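Local coordinates for protein tryptophan synthase alpha chain (Aquifex aeolicus, PDB 2EKC) that probably cleaves indoleglycerol phosphate to indole and glyceraldehyde 3-phosphate, working as the alpha subunit of tryptophan synthase, at residues K161-I166 with K195-E200; L34-E39 with E247-L252; F97-Y102 with E112-L117; T9-K12 with K17-V20; P28-S33 with N74-E79. All coordinates share one frame; numbering follows the deposited sequence. Where two conformers were deposited one is given.

How the interactions relate
The five contacts are spread round one TIM barrel, whose eight parallel strands close in sequence order. Interaction 4 comes first along the chain and packs the leading helix on strand 18-24. Interactions 2 and 5 both use helix 30-42, their centres 16 Å apart, and their segments alternate in the sequence; interaction 2 closes a long loop that encloses interaction 3 and then interaction 1. Interactions 3 and 5 touch through the stacked rings of Phe114 and Phe78. Interaction 1 lies on the opposite side of the chain's centre from interaction 2, with 34 Å between their centres. They are samples of helix-strand, helix-helix and loop packing around the barrel that carries the predicted catalytic residues.

Interaction 1: K161-I166 with K195-E200; sequences KRIKLI and KKKVEE
Ile163 reaches from helix 160-169 to Lys197 and Glu200 on helix 192-204. Its CB points toward the second helix and branches there. CG1 stands anti to the carbonyl carbon (chi1 -73°), and with chi2 at -178° the chain runs on straight, carrying CD1 out to helix 192-204. That methyl does the touching: CD1 lies 4.1 Å from CE of Lys197 and 4.2 Å from CB of Glu200, meeting the Lys197 chain at a slant and that of Glu200 nearly at a right angle. The same isoleucine also packs on Tyr201 and Leu204, so a branched apolar residue suits this buried position.

The two partners are charged residues lending their hydrocarbon parts. Lys197 is bent at chi2 and chi3, which turns CE against the isoleucine while NZ hydrogen-bonds the carbonyl oxygen of Ser158, just ahead of the first helix. Glu200 gives its CB to the contact and sends OE2 to a salt bridge with Arg160. Lysine and glutamate suit this edge because each has methylene groups to pack and a charged end to bond. Farther round helix 192-204, Lys195 NZ binds Glu199 OE2 at 2.9 Å from above the carboxylate plane, and Lys196 NZ adds a longer ion pair to OE1.

Cys167, on helix 160-169, forms a disulfide with Cys205, the residue just after helix 192-204, so the ends of the pair are also linked covalently. Helices 160-169 and 192-204 follow successive strands, and their packing is that of neighbouring outer helices in a TIM barrel.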
# COMPACT_ATOMS: atom_id res chain seq x y z
N LYS A 161 -21.06 7.30 -9.63
CA LYS A 161 -20.46 7.16 -10.95
C LYS A 161 -18.96 6.93 -10.82
O LYS A 161 -18.38 6.13 -11.56
CB LYS A 161 -20.72 8.41 -11.81
CG LYS A 161 -22.14 8.51 -12.35
CD LYS A 161 -22.31 9.75 -13.22
CE LYS A 161 -23.74 9.86 -13.74
NZ LYS A 161 -23.94 11.11 -14.53
N ARG A 162 -18.33 7.63 -9.88
CA ARG A 162 -16.89 7.48 -9.68
C ARG A 162 -16.60 6.06 -9.19
O ARG A 162 -15.61 5.45 -9.61
CB ARG A 162 -16.38 8.49 -8.65
CG ARG A 162 -14.87 8.42 -8.39
CD ARG A 162 -14.08 8.53 -9.70
NE ARG A 162 -14.61 9.61 -10.54
CZ ARG A 162 -14.22 9.83 -11.79
NH1 ARG A 162 -13.29 9.07 -12.35
NH2 ARG A 162 -14.77 10.82 -12.49
N ILE A 163 -17.45 5.55 -8.31
CA ILE A 163 -17.28 4.20 -7.78
C ILE A 163 -17.27 3.17 -8.89
O ILE A 163 -16.46 2.24 -8.88
CB ILE A 163 -18.40 3.84 -6.78
CG1 ILE A 163 -18.19 4.61 -5.47
CG2 ILE A 163 -18.41 2.34 -6.52
CD1 ILE A 163 -19.22 4.28 -4.40
N LYS A 164 -18.16 3.32 -9.87
CA LYS A 164 -18.20 2.37 -10.97
C LYS A 164 -16.94 2.46 -11.82
O LYS A 164 -16.46 1.45 -12.35
CB LYS A 164 -19.43 2.58 -11.84
CG LYS A 164 -19.57 1.52 -12.92
CD LYS A 164 -20.95 1.53 -13.56
CE LYS A 164 -21.14 0.33 -14.48
NZ LYS A 164 -22.52 0.27 -15.04
N LEU A 165 -16.39 3.67 -11.96
CA LEU A 165 -15.17 3.85 -12.74
C LEU A 165 -13.99 3.26 -11.98
O LEU A 165 -13.04 2.75 -12.58
CB LEU A 165 -14.94 5.34 -13.00
CG LEU A 165 -15.93 6.00 -13.96
CD1 LEU A 165 -15.79 7.51 -13.90
CD2 LEU A 165 -15.69 5.49 -15.37
N ILE A 166 -14.05 3.33 -10.66
CA ILE A 166 -13.01 2.77 -9.81
C ILE A 166 -12.98 1.25 -9.95
O ILE A 166 -11.92 0.64 -10.13
CB ILE A 166 -13.25 3.14 -8.32
CG1 ILE A 166 -13.00 4.64 -8.11
CG2 ILE A 166 -12.36 2.32 -7.41
CD1 ILE A 166 -13.35 5.13 -6.72
N LYS A 195 -17.71 3.98 6.02
CA LYS A 195 -18.41 2.71 6.13
C LYS A 195 -19.60 2.69 5.18
O LYS A 195 -19.81 1.73 4.44
CB LYS A 195 -18.88 2.50 7.57
CG LYS A 195 -19.62 1.19 7.80
CD LYS A 195 -19.87 0.95 9.28
CE LYS A 195 -20.64 -0.33 9.51
NZ LYS A 195 -22.00 -0.27 8.89
N LYS A 196 -20.38 3.77 5.19
CA LYS A 196 -21.54 3.87 4.31
C LYS A 196 -21.11 3.89 2.85
O LYS A 196 -21.79 3.33 1.99
CB LYS A 196 -22.35 5.13 4.64
CG LYS A 196 -23.18 5.02 5.91
CD LYS A 196 -24.31 4.00 5.75
CE LYS A 196 -25.22 3.96 6.97
NZ LYS A 196 -26.32 2.98 6.82
N LYS A 197 -19.99 4.54 2.57
CA LYS A 197 -19.49 4.61 1.20
C LYS A 197 -19.10 3.22 0.72
O LYS A 197 -19.35 2.86 -0.43
CB LYS A 197 -18.28 5.54 1.12
CG LYS A 197 -17.74 5.72 -0.29
CD LYS A 197 -18.35 6.92 -0.99
CE LYS A 197 -19.84 6.78 -1.18
NZ LYS A 197 -20.45 8.04 -1.71
N VAL A 198 -18.48 2.44 1.60
CA VAL A 198 -18.06 1.10 1.23
C VAL A 198 -19.27 0.22 0.95
O VAL A 198 -19.24 -0.62 0.05
CB VAL A 198 -17.20 0.45 2.34
CG1 VAL A 198 -16.93 -1.01 1.99
CG2 VAL A 198 -15.89 1.21 2.48
N GLU A 199 -20.34 0.41 1.73
CA GLU A 199 -21.54 -0.37 1.53
C GLU A 199 -22.07 -0.10 0.12
O GLU A 199 -22.51 -1.01 -0.57
CB GLU A 199 -22.58 -0.02 2.60
CG GLU A 199 -22.01 -0.10 4.01
CD GLU A 199 -23.06 -0.05 5.11
OE1 GLU A 199 -24.06 0.69 4.95
OE2 GLU A 199 -22.87 -0.73 6.14
N GLU A 200 -22.01 1.16 -0.31
CA GLU A 200 -22.45 1.52 -1.66
C GLU A 200 -21.54 0.79 -2.64
O GLU A 200 -21.99 0.19 -3.61
CB GLU A 200 -22.30 3.03 -1.91
CG GLU A 200 -23.45 3.88 -1.42
CD GLU A 200 -23.33 5.32 -1.90
OE1 GLU A 200 -22.50 6.07 -1.34
OE2 GLU A 200 -24.06 5.69 -2.85

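Interaction 2: L34-E39 with E247-L252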
# COMPACT_ATOMS: atom_id res chain seq x y z
N LEU A 34 15.30 -1.93 6.18
CA LEU A 34 15.23 -3.32 5.73
C LEU A 34 14.84 -4.22 6.89
O LEU A 34 14.04 -5.14 6.72
CB LEU A 34 16.57 -3.75 5.14
CG LEU A 34 16.67 -5.19 4.63
CD1 LEU A 34 15.64 -5.44 3.54
CD2 LEU A 34 18.08 -5.43 4.11
N LYS A 35 15.40 -3.96 8.07
CA LYS A 35 15.07 -4.77 9.24
C LYS A 35 13.59 -4.58 9.57
O LYS A 35 12.90 -5.54 9.90
CB LYS A 35 15.95 -4.36 10.43
CG LYS A 35 17.42 -4.67 10.21
CD LYS A 35 18.28 -4.18 11.37
CE LYS A 35 19.75 -4.43 11.07
NZ LYS A 35 20.65 -3.88 12.12
N ALA A 36 13.12 -3.34 9.45
CA ALA A 36 11.72 -3.01 9.72
C ALA A 36 10.80 -3.79 8.77
O ALA A 36 9.82 -4.40 9.21
CB ALA A 36 11.50 -1.51 9.54
N PHE A 37 11.11 -3.75 7.48
CA PHE A 37 10.33 -4.47 6.48
C PHE A 37 10.25 -5.97 6.82
O PHE A 37 9.18 -6.57 6.78
CB PHE A 37 10.96 -4.29 5.09
CG PHE A 37 10.46 -3.07 4.35
CD1 PHE A 37 9.14 -2.99 3.92
CD2 PHE A 37 11.32 -2.01 4.06
CE1 PHE A 37 8.68 -1.88 3.21
CE2 PHE A 37 10.87 -0.90 3.35
CZ PHE A 37 9.55 -0.83 2.92
N LYS A 38 11.39 -6.56 7.15
CA LYS A 38 11.43 -7.97 7.50
C LYS A 38 10.58 -8.27 8.73
O LYS A 38 9.88 -9.28 8.80
CB LYS A 38 12.87 -8.41 7.73
CG LYS A 38 13.71 -8.44 6.45
CD LYS A 38 15.15 -8.83 6.73
CE LYS A 38 15.92 -9.04 5.44
NZ LYS A 38 17.35 -9.37 5.71
N GLU A 39 10.63 -7.36 9.70
CA GLU A 39 9.88 -7.53 10.94
C GLU A 39 8.37 -7.53 10.72
O GLU A 39 7.67 -8.39 11.26
CB GLU A 39 10.26 -6.42 11.93
CG GLU A 39 9.72 -6.62 13.34
CD GLU A 39 10.29 -7.85 14.01
OE1 GLU A 39 11.44 -8.21 13.70
OE2 GLU A 39 9.60 -8.45 14.87
N GLU A 247 11.57 -4.28 17.69
CA GLU A 247 10.79 -5.24 18.46
C GLU A 247 9.38 -4.72 18.71
O GLU A 247 8.41 -5.48 18.62
CB GLU A 247 11.46 -5.56 19.79
CG GLU A 247 10.78 -6.68 20.55
CD GLU A 247 11.41 -6.95 21.91
OE1 GLU A 247 12.63 -7.20 21.96
OE2 GLU A 247 10.68 -6.92 22.92
N ASP A 248 9.26 -3.44 19.02
CA ASP A 248 7.95 -2.84 19.27
C ASP A 248 7.13 -2.79 17.99
O ASP A 248 5.91 -2.89 18.02
CB ASP A 248 8.09 -1.42 19.84
CG ASP A 248 8.69 -1.41 21.24
OD1 ASP A 248 8.17 -2.12 22.12
OD2 ASP A 248 9.69 -0.68 21.45
N LEU A 249 7.82 -2.63 16.86
CA LEU A 249 7.15 -2.58 15.56
C LEU A 249 6.52 -3.94 15.27
O LEU A 249 5.36 -4.03 14.85
CB LEU A 249 8.17 -2.23 14.46
CG LEU A 249 7.67 -2.27 13.01
CD1 LEU A 249 6.55 -1.26 12.82
CD2 LEU A 249 8.83 -1.96 12.08
N GLY A 250 7.28 -5.01 15.49
CA GLY A 250 6.76 -6.34 15.26
C GLY A 250 5.59 -6.63 16.18
O GLY A 250 4.62 -7.28 15.78
N ASN A 251 5.68 -6.15 17.41
CA ASN A 251 4.60 -6.36 18.38
C ASN A 251 3.33 -5.66 17.93
O ASN A 251 2.23 -6.21 18.07
CB ASN A 251 5.00 -5.83 19.76
CG ASN A 251 6.06 -6.69 20.44
OD1 ASN A 251 6.20 -7.88 20.14
ND2 ASN A 251 6.80 -6.10 21.37
N LEU A 252 3.47 -4.45 17.40
CA LEU A 252 2.32 -3.68 16.93
C LEU A 252 1.64 -4.37 15.75
O LEU A 252 0.41 -4.43 15.68
CB LEU A 252 2.75 -2.27 16.53
CG LEU A 252 1.66 -1.36 15.96
CD1 LEU A 252 0.52 -1.19 16.97
CD2 LEU A 252 2.26 0.00 15.61
O HOH W 1 8.64 -8.07 17.53
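Glu39 OE2 accepts a hydrogen bond of 2.9 Å from a water whose other hydrogen goes to the carbonyl oxygen of Glu247, 2.8 Å from the water oxygen. The water thus bridges the carboxylate of one helix and the backbone of the other, where two acceptors could not have bonded directly.

Next to this bridge the glutamate lies close on Gly250. Its CG is anti to the backbone N (chi1 -171°), and a bend at chi2 of 64° folds the carboxylate back over the glycine. CG comes within 3.5 Å of Gly250 CA, and OE2 within 3.6 Å of the same atom. Glycine suits the position exactly, since a CB built there would fall into the carboxylate oxygen; its absence helps the two helices draw together, with the CA atoms of Glu39 and Gly250 only 5.5 Å apart. With an alanine here in place of the glutamate, the carboxylate that covers Gly250 would be gone, which would probably open a gap there and leave the bridging water without one of its two acceptors.

Helix 30-42, the first after strand 18-24, and helix 246-258, the last of the chain, are neighbours in the outer ring of a TIM barrel, so this contact closes the circle of helices across 207 intervening residues. One turn earlier on helix 30-42, apolar packing takes over. Ala36 CB meets Leu249 CD2 at 3.7 Å, and the small alanine lets Leu249 CD2 come within 3.9 Å of Ala36 CA as well. Ala36 also rests on Leu23 of strand 18-24, while Leu249 is backed by Leu237 of helix 235-242.

Interaction 3: F97-Y102 with E112-L117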
# COMPACT_ATOMS: atom_id res chain seq x y z
N PHE A 97 3.45 -7.23 -3.21
CA PHE A 97 4.24 -6.02 -3.00
C PHE A 97 3.64 -4.89 -3.83
O PHE A 97 3.52 -5.01 -5.05
CB PHE A 97 5.70 -6.21 -3.45
CG PHE A 97 6.54 -7.07 -2.53
CD1 PHE A 97 5.98 -7.74 -1.45
CD2 PHE A 97 7.90 -7.22 -2.78
CE1 PHE A 97 6.76 -8.55 -0.63
CE2 PHE A 97 8.70 -8.02 -1.97
CZ PHE A 97 8.12 -8.69 -0.89
N LEU A 98 3.28 -3.79 -3.18
CA LEU A 98 2.72 -2.63 -3.87
C LEU A 98 3.70 -1.48 -3.75
O LEU A 98 4.04 -1.05 -2.64
CB LEU A 98 1.39 -2.21 -3.25
CG LEU A 98 0.18 -3.14 -3.39
CD1 LEU A 98 -1.00 -2.50 -2.68
CD2 LEU A 98 -0.13 -3.37 -4.86
N LEU A 99 4.17 -0.97 -4.88
CA LEU A 99 5.10 0.14 -4.87
C LEU A 99 4.32 1.44 -4.74
O LEU A 99 3.42 1.71 -5.54
CB LEU A 99 5.93 0.18 -6.16
CG LEU A 99 6.90 1.36 -6.26
CD1 LEU A 99 8.04 1.17 -5.27
CD2 LEU A 99 7.44 1.48 -7.68
N MET A 100 4.66 2.23 -3.72
CA MET A 100 4.02 3.51 -3.50
C MET A 100 4.91 4.56 -4.15
O MET A 100 5.98 4.88 -3.63
CB MET A 100 3.87 3.80 -2.00
CG MET A 100 3.01 5.02 -1.68
SD MET A 100 3.80 6.63 -1.99
CE MET A 100 3.24 7.01 -3.53
N THR A 101 4.46 5.10 -5.28
CA THR A 101 5.24 6.09 -6.00
C THR A 101 4.38 7.24 -6.51
O THR A 101 3.22 7.05 -6.90
CB THR A 101 5.97 5.46 -7.21
OG1 THR A 101 6.67 6.47 -7.94
CG2 THR A 101 4.98 4.79 -8.15
N TYR A 102 4.94 8.44 -6.47
CA TYR A 102 4.23 9.60 -6.99
C TYR A 102 4.36 9.47 -8.50
O TYR A 102 5.19 8.69 -8.99
CB TYR A 102 4.85 10.89 -6.48
CG TYR A 102 4.36 11.25 -5.09
CD1 TYR A 102 4.75 10.50 -3.97
CD2 TYR A 102 3.47 12.30 -4.90
CE1 TYR A 102 4.26 10.80 -2.70
CE2 TYR A 102 2.97 12.61 -3.63
CZ TYR A 102 3.37 11.86 -2.53
OH TYR A 102 2.90 12.18 -1.28
N GLU A 112 7.58 2.91 -19.75
CA GLU A 112 7.96 1.54 -20.11
C GLU A 112 9.06 1.02 -19.20
O GLU A 112 8.93 -0.04 -18.59
CB GLU A 112 8.45 1.48 -21.56
CG GLU A 112 7.39 1.75 -22.63
CD GLU A 112 6.46 0.56 -22.86
OE1 GLU A 112 6.93 -0.59 -22.81
OE2 GLU A 112 5.26 0.79 -23.11
N LYS A 113 10.15 1.78 -19.10
CA LYS A 113 11.28 1.37 -18.26
C LYS A 113 10.88 1.18 -16.80
O LYS A 113 11.24 0.19 -16.17
CB LYS A 113 12.41 2.39 -18.35
CG LYS A 113 13.58 2.05 -17.44
CD LYS A 113 14.69 3.09 -17.49
CE LYS A 113 15.39 3.12 -18.83
NZ LYS A 113 16.62 3.98 -18.76
N PHE A 114 10.14 2.15 -16.27
CA PHE A 114 9.70 2.11 -14.87
C PHE A 114 8.94 0.81 -14.60
O PHE A 114 9.22 0.10 -13.63
CB PHE A 114 8.82 3.32 -14.56
CG PHE A 114 8.57 3.54 -13.10
CD1 PHE A 114 7.55 2.85 -12.43
CD2 PHE A 114 9.35 4.44 -12.38
CE1 PHE A 114 7.32 3.07 -11.07
CE2 PHE A 114 9.13 4.65 -11.02
CZ PHE A 114 8.11 3.97 -10.37
N CYS A 115 7.98 0.51 -15.46
CA CYS A 115 7.18 -0.70 -15.29
C CYS A 115 8.02 -1.96 -15.50
O CYS A 115 7.89 -2.92 -14.75
CB CYS A 115 5.99 -0.68 -16.25
SG CYS A 115 4.72 0.55 -15.79
N ARG A 116 8.89 -1.94 -16.51
CA ARG A 116 9.76 -3.08 -16.81
C ARG A 116 10.59 -3.43 -15.58
O ARG A 116 10.61 -4.58 -15.13
CB ARG A 116 10.70 -2.75 -17.98
CG ARG A 116 11.59 -3.90 -18.45
CD ARG A 116 12.67 -3.38 -19.40
NE ARG A 116 13.83 -2.84 -18.68
CZ ARG A 116 14.62 -1.88 -19.14
NH1 ARG A 116 14.39 -1.32 -20.32
NH2 ARG A 116 15.66 -1.47 -18.41
N LEU A 117 11.29 -2.44 -15.04
CA LEU A 117 12.12 -2.65 -13.86
C LEU A 117 11.33 -3.12 -12.64
O LEU A 117 11.76 -4.03 -11.93
CB LEU A 117 12.89 -1.37 -13.53
CG LEU A 117 13.95 -1.00 -14.57
CD1 LEU A 117 14.51 0.38 -14.29
CD2 LEU A 117 15.05 -2.05 -14.57
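Phe114 pushes the far end of its ring between Leu99 and Thr101, two residues whose CB atoms both point toward helix 111-120. Ring atoms CZ and CE1 do the work. Leu99 CD2 sits 3.7 Å from CZ and as far from CE1, approaching the ring obliquely. Thr101 meets the same corner with both branches: OG1 is 3.8 Å from Phe114 CZ, and methyl CG2 is 3.9 Å from that atom. The phenylalanine comes from the direction opposite to both, its CG anti to the backbone N (chi1 -167°), which carries the ring off the helix toward the strand.

Threonine suits its place because it is apolar on one branch and polar on the other. Its hydroxyl donates to Tyr102 O at 2.9 Å, lying in the carbonyl plane on a lone pair with a C=O...donor angle of 133°, so the hydroxyl of this buried residue has a partner while the methyl packs on the ring. A valine here would fill much the same volume but is likely to leave the Tyr102 carbonyl without this donor and the backbone after the strand less firmly held. Tyr102 in turn hydrogen-bonds Asp60, a predicted catalytic proton acceptor, through its OH.

Other aromatics hem Phe114 in: Phe78 stacks on it, and Phe126 meets it with the planes at about 80°. Helix 111-120 follows strand 97-100 after the short helix 103-109, and such burial of helix side chains against the outer side of the strands is typical of the beta-alpha layers of a TIM barrel.

Interaction 4: T9-K12 with K17-V20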
# COMPACT_ATOMS: atom_id res chain seq x y z
N THR A 9 -8.00 -14.38 -1.62
CA THR A 9 -8.73 -15.64 -1.66
C THR A 9 -8.26 -16.48 -0.47
O THR A 9 -9.05 -17.15 0.18
CB THR A 9 -8.45 -16.39 -2.98
OG1 THR A 9 -9.01 -15.64 -4.06
CG2 THR A 9 -9.06 -17.79 -2.95
N GLU A 10 -6.96 -16.42 -0.20
CA GLU A 10 -6.39 -17.15 0.92
C GLU A 10 -6.95 -16.63 2.25
O GLU A 10 -7.38 -17.40 3.10
CB GLU A 10 -4.86 -17.01 0.92
CG GLU A 10 -4.18 -17.42 2.22
CD GLU A 10 -2.67 -17.23 2.18
OE1 GLU A 10 -2.20 -16.23 1.59
OE2 GLU A 10 -1.95 -18.08 2.75
N LEU A 11 -6.94 -15.31 2.41
CA LEU A 11 -7.44 -14.71 3.65
C LEU A 11 -8.90 -15.07 3.89
O LEU A 11 -9.30 -15.36 5.02
CB LEU A 11 -7.27 -13.19 3.61
CG LEU A 11 -5.81 -12.72 3.67
CD1 LEU A 11 -5.73 -11.25 3.30
CD2 LEU A 11 -5.26 -12.96 5.07
N LYS A 12 -9.69 -15.05 2.83
CA LYS A 12 -11.10 -15.38 2.93
C LYS A 12 -11.27 -16.80 3.48
O LYS A 12 -12.11 -17.04 4.35
CB LYS A 12 -11.77 -15.27 1.56
CG LYS A 12 -13.27 -15.55 1.57
CD LYS A 12 -13.87 -15.37 0.17
CE LYS A 12 -13.18 -16.28 -0.85
NZ LYS A 12 -13.73 -16.12 -2.22
N LYS A 17 -9.00 -10.62 7.57
CA LYS A 17 -8.99 -9.39 6.79
C LYS A 17 -7.50 -9.14 6.59
O LYS A 17 -6.68 -9.57 7.41
CB LYS A 17 -9.62 -8.23 7.56
CG LYS A 17 -11.02 -8.51 8.07
CD LYS A 17 -11.95 -8.99 6.96
CE LYS A 17 -13.34 -9.25 7.51
NZ LYS A 17 -14.22 -9.88 6.49
N ALA A 18 -7.14 -8.45 5.52
CA ALA A 18 -5.74 -8.19 5.23
C ALA A 18 -5.15 -7.02 6.01
O ALA A 18 -5.83 -6.03 6.27
CB ALA A 18 -5.56 -7.94 3.74
N LEU A 19 -3.89 -7.16 6.39
CA LEU A 19 -3.17 -6.08 7.06
C LEU A 19 -2.18 -5.61 6.01
O LEU A 19 -1.33 -6.39 5.56
CB LEU A 19 -2.41 -6.56 8.29
CG LEU A 19 -1.42 -5.50 8.82
CD1 LEU A 19 -2.16 -4.20 9.11
CD2 LEU A 19 -0.71 -6.00 10.06
N VAL A 20 -2.30 -4.35 5.60
CA VAL A 20 -1.40 -3.77 4.62
C VAL A 20 -0.46 -2.85 5.38
O VAL A 20 -0.90 -1.87 5.98
CB VAL A 20 -2.20 -2.95 3.58
CG1 VAL A 20 -1.26 -2.35 2.55
CG2 VAL A 20 -3.23 -3.83 2.90
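The helix that precedes the first strand of the TIM barrel, 3-14, packs on that strand through Leu11, which presses on Ala18 just after the chain has turned back. The touching atom is Leu11 CD1. It lies 3.3 Å from Ala18 CB, tighter than usual for two carbons, and 3.6 Å from Ala18 CA. The CB of Leu11 is directed at the strand, CG stands anti to its carbonyl carbon (chi1 -69°), and chi2 at 167° extends CD1 to the alanine. The same methyl passes Lys17 C at 4.3 Å, so it reaches over the backbone as well as the side chain.

Alanine suits this spot because a bulkier residue would meet a leucine methyl already in close contact. Ala18 opens strand 18-24, and its backbone hydrogen-bonds Asp229 and Val231, while Leu19 pairs on the other flank with Asp46 and Ile47; strand 18-24 thus lies between strands 230-233 and 47-51, and its bonds to 230-233 close the barrel. The contact falls at the start of this strand, whereas TIM-barrel active sites lie at the strands' C-terminal ends.

Lys17 plays its part through its backbone. Its CB points away from helix 3-14, and its carbonyl oxygen accepts a hydrogen bond from Lys257 of helix 246-258. Leu11 packs on Lys257 too, and on Glu16 and Asp46; the side chain of Asp46 accepts from Leu19 N.

Interaction 5: P28-S33 with N74-E79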
# COMPACT_ATOMS: atom_id res chain seq x y z
N PRO A 28 14.88 5.02 9.00
CA PRO A 28 15.75 6.19 9.16
C PRO A 28 17.05 6.08 8.35
O PRO A 28 17.79 7.06 8.23
CB PRO A 28 16.00 6.23 10.67
CG PRO A 28 15.96 4.78 11.04
CD PRO A 28 14.76 4.29 10.27
N ASP A 29 17.30 4.89 7.81
CA ASP A 29 18.46 4.59 6.97
C ASP A 29 18.14 3.27 6.27
O ASP A 29 17.25 2.54 6.72
CB ASP A 29 19.74 4.47 7.81
CG ASP A 29 19.67 3.39 8.87
OD1 ASP A 29 19.74 2.19 8.52
OD2 ASP A 29 19.53 3.73 10.06
N TYR A 30 18.83 2.96 5.18
CA TYR A 30 18.53 1.73 4.44
C TYR A 30 18.52 0.48 5.31
O TYR A 30 17.53 -0.24 5.33
CB TYR A 30 19.52 1.53 3.29
CG TYR A 30 19.12 0.38 2.37
CD1 TYR A 30 18.21 0.58 1.33
CD2 TYR A 30 19.60 -0.91 2.59
CE1 TYR A 30 17.80 -0.48 0.52
CE2 TYR A 30 19.18 -1.98 1.79
CZ TYR A 30 18.28 -1.76 0.76
OH TYR A 30 17.87 -2.81 -0.02
N GLU A 31 19.62 0.22 6.01
CA GLU A 31 19.73 -0.97 6.86
C GLU A 31 18.57 -1.11 7.85
O GLU A 31 17.94 -2.17 7.93
CB GLU A 31 21.05 -0.95 7.63
CG GLU A 31 21.24 -2.17 8.53
CD GLU A 31 22.60 -2.19 9.23
OE1 GLU A 31 22.93 -1.20 9.92
OE2 GLU A 31 23.33 -3.20 9.09
N THR A 32 18.29 -0.05 8.60
CA THR A 32 17.20 -0.07 9.57
C THR A 32 15.86 -0.32 8.90
O THR A 32 15.04 -1.09 9.40
CB THR A 32 17.14 1.25 10.36
OG1 THR A 32 18.40 1.49 11.00
CG2 THR A 32 16.04 1.20 11.41
N SER A 33 15.62 0.32 7.75
CA SER A 33 14.36 0.14 7.04
C SER A 33 14.20 -1.30 6.57
O SER A 33 13.09 -1.85 6.57
CB SER A 33 14.24 1.10 5.85
OG SER A 33 15.06 0.71 4.75
N ASN A 74 19.58 10.49 2.58
CA ASN A 74 20.44 9.32 2.73
C ASN A 74 20.86 8.85 1.33
O ASN A 74 21.67 7.93 1.19
CB ASN A 74 19.74 8.17 3.46
CG ASN A 74 19.57 8.44 4.94
OD1 ASN A 74 20.39 9.11 5.57
ND2 ASN A 74 18.51 7.89 5.52
N GLY A 75 20.29 9.47 0.29
CA GLY A 75 20.63 9.11 -1.08
C GLY A 75 19.87 7.94 -1.68
O GLY A 75 20.34 7.31 -2.63
N ILE A 76 18.69 7.64 -1.14
CA ILE A 76 17.89 6.54 -1.65
C ILE A 76 17.37 6.83 -3.06
O ILE A 76 16.76 7.88 -3.30
CB ILE A 76 16.71 6.24 -0.72
CG1 ILE A 76 17.23 5.83 0.66
CG2 ILE A 76 15.83 5.15 -1.32
CD1 ILE A 76 18.09 4.56 0.65
N ARG A 77 17.63 5.90 -3.97
CA ARG A 77 17.23 6.02 -5.37
C ARG A 77 16.20 4.95 -5.71
O ARG A 77 15.97 4.03 -4.93
CB ARG A 77 18.43 5.78 -6.29
CG ARG A 77 19.69 6.56 -5.97
CD ARG A 77 20.88 5.88 -6.65
NE ARG A 77 21.10 4.55 -6.10
CZ ARG A 77 21.86 3.61 -6.67
NH1 ARG A 77 22.47 3.85 -7.82
NH2 ARG A 77 22.01 2.43 -6.08
N PHE A 78 15.61 5.07 -6.90
CA PHE A 78 14.64 4.09 -7.36
C PHE A 78 15.35 2.73 -7.39
O PHE A 78 14.75 1.70 -7.06
CB PHE A 78 14.15 4.47 -8.76
CG PHE A 78 13.15 3.50 -9.34
CD1 PHE A 78 12.05 3.08 -8.60
CD2 PHE A 78 13.29 3.05 -10.65
CE1 PHE A 78 11.10 2.21 -9.16
CE2 PHE A 78 12.35 2.19 -11.22
CZ PHE A 78 11.25 1.77 -10.47
N GLU A 79 16.62 2.72 -7.77
CA GLU A 79 17.39 1.48 -7.82
C GLU A 79 17.48 0.81 -6.45
O GLU A 79 17.47 -0.42 -6.36
CB GLU A 79 18.80 1.73 -8.35
CG GLU A 79 18.87 2.03 -9.85
CD GLU A 79 18.57 3.48 -10.19
OE1 GLU A 79 18.28 4.26 -9.26
OE2 GLU A 79 18.64 3.84 -11.38
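Asn74 ND2 gives a hydrogen bond of 2.9 Å to Pro28 O, bent to 144° and arriving 46° above the carbonyl plane. The same nitrogen also donates to Gly26 O, so a side-chain amide with two N-H groups suits this place; ND2 also lies 3.6 Å from Asp29 CA. Beside it Ile76 CD1 touches Tyr30 CD1 at 4.0 Å, the methyl coming to the ring's edge near its plane, with the two side chains roughly at right angles.

A second shell sets these groups. Gly75, with positive phi, ends helix 62-73 in a Schellman motif and turns the chain between Asn74 and Ile76. On the other segment, Pro28 follows a cis peptide, and Asp29 caps helix 30-42: its OD1 takes Thr32 N at 2.7 Å, almost straight at 173°, and OD2 takes Thr32 OG1, both from the syn side, though tilted out of the carboxylate plane. Ser33 OG donates back to Tyr30 O and receives Gly26 N, tying the preceding loop to the first turn.

Here the N-capped start of helix 30-42, after strand 18-24, meets the Schellman end of helix 62-73, after strand 47-51: packing between neighbouring strand-to-helix connections of a TIM barrel.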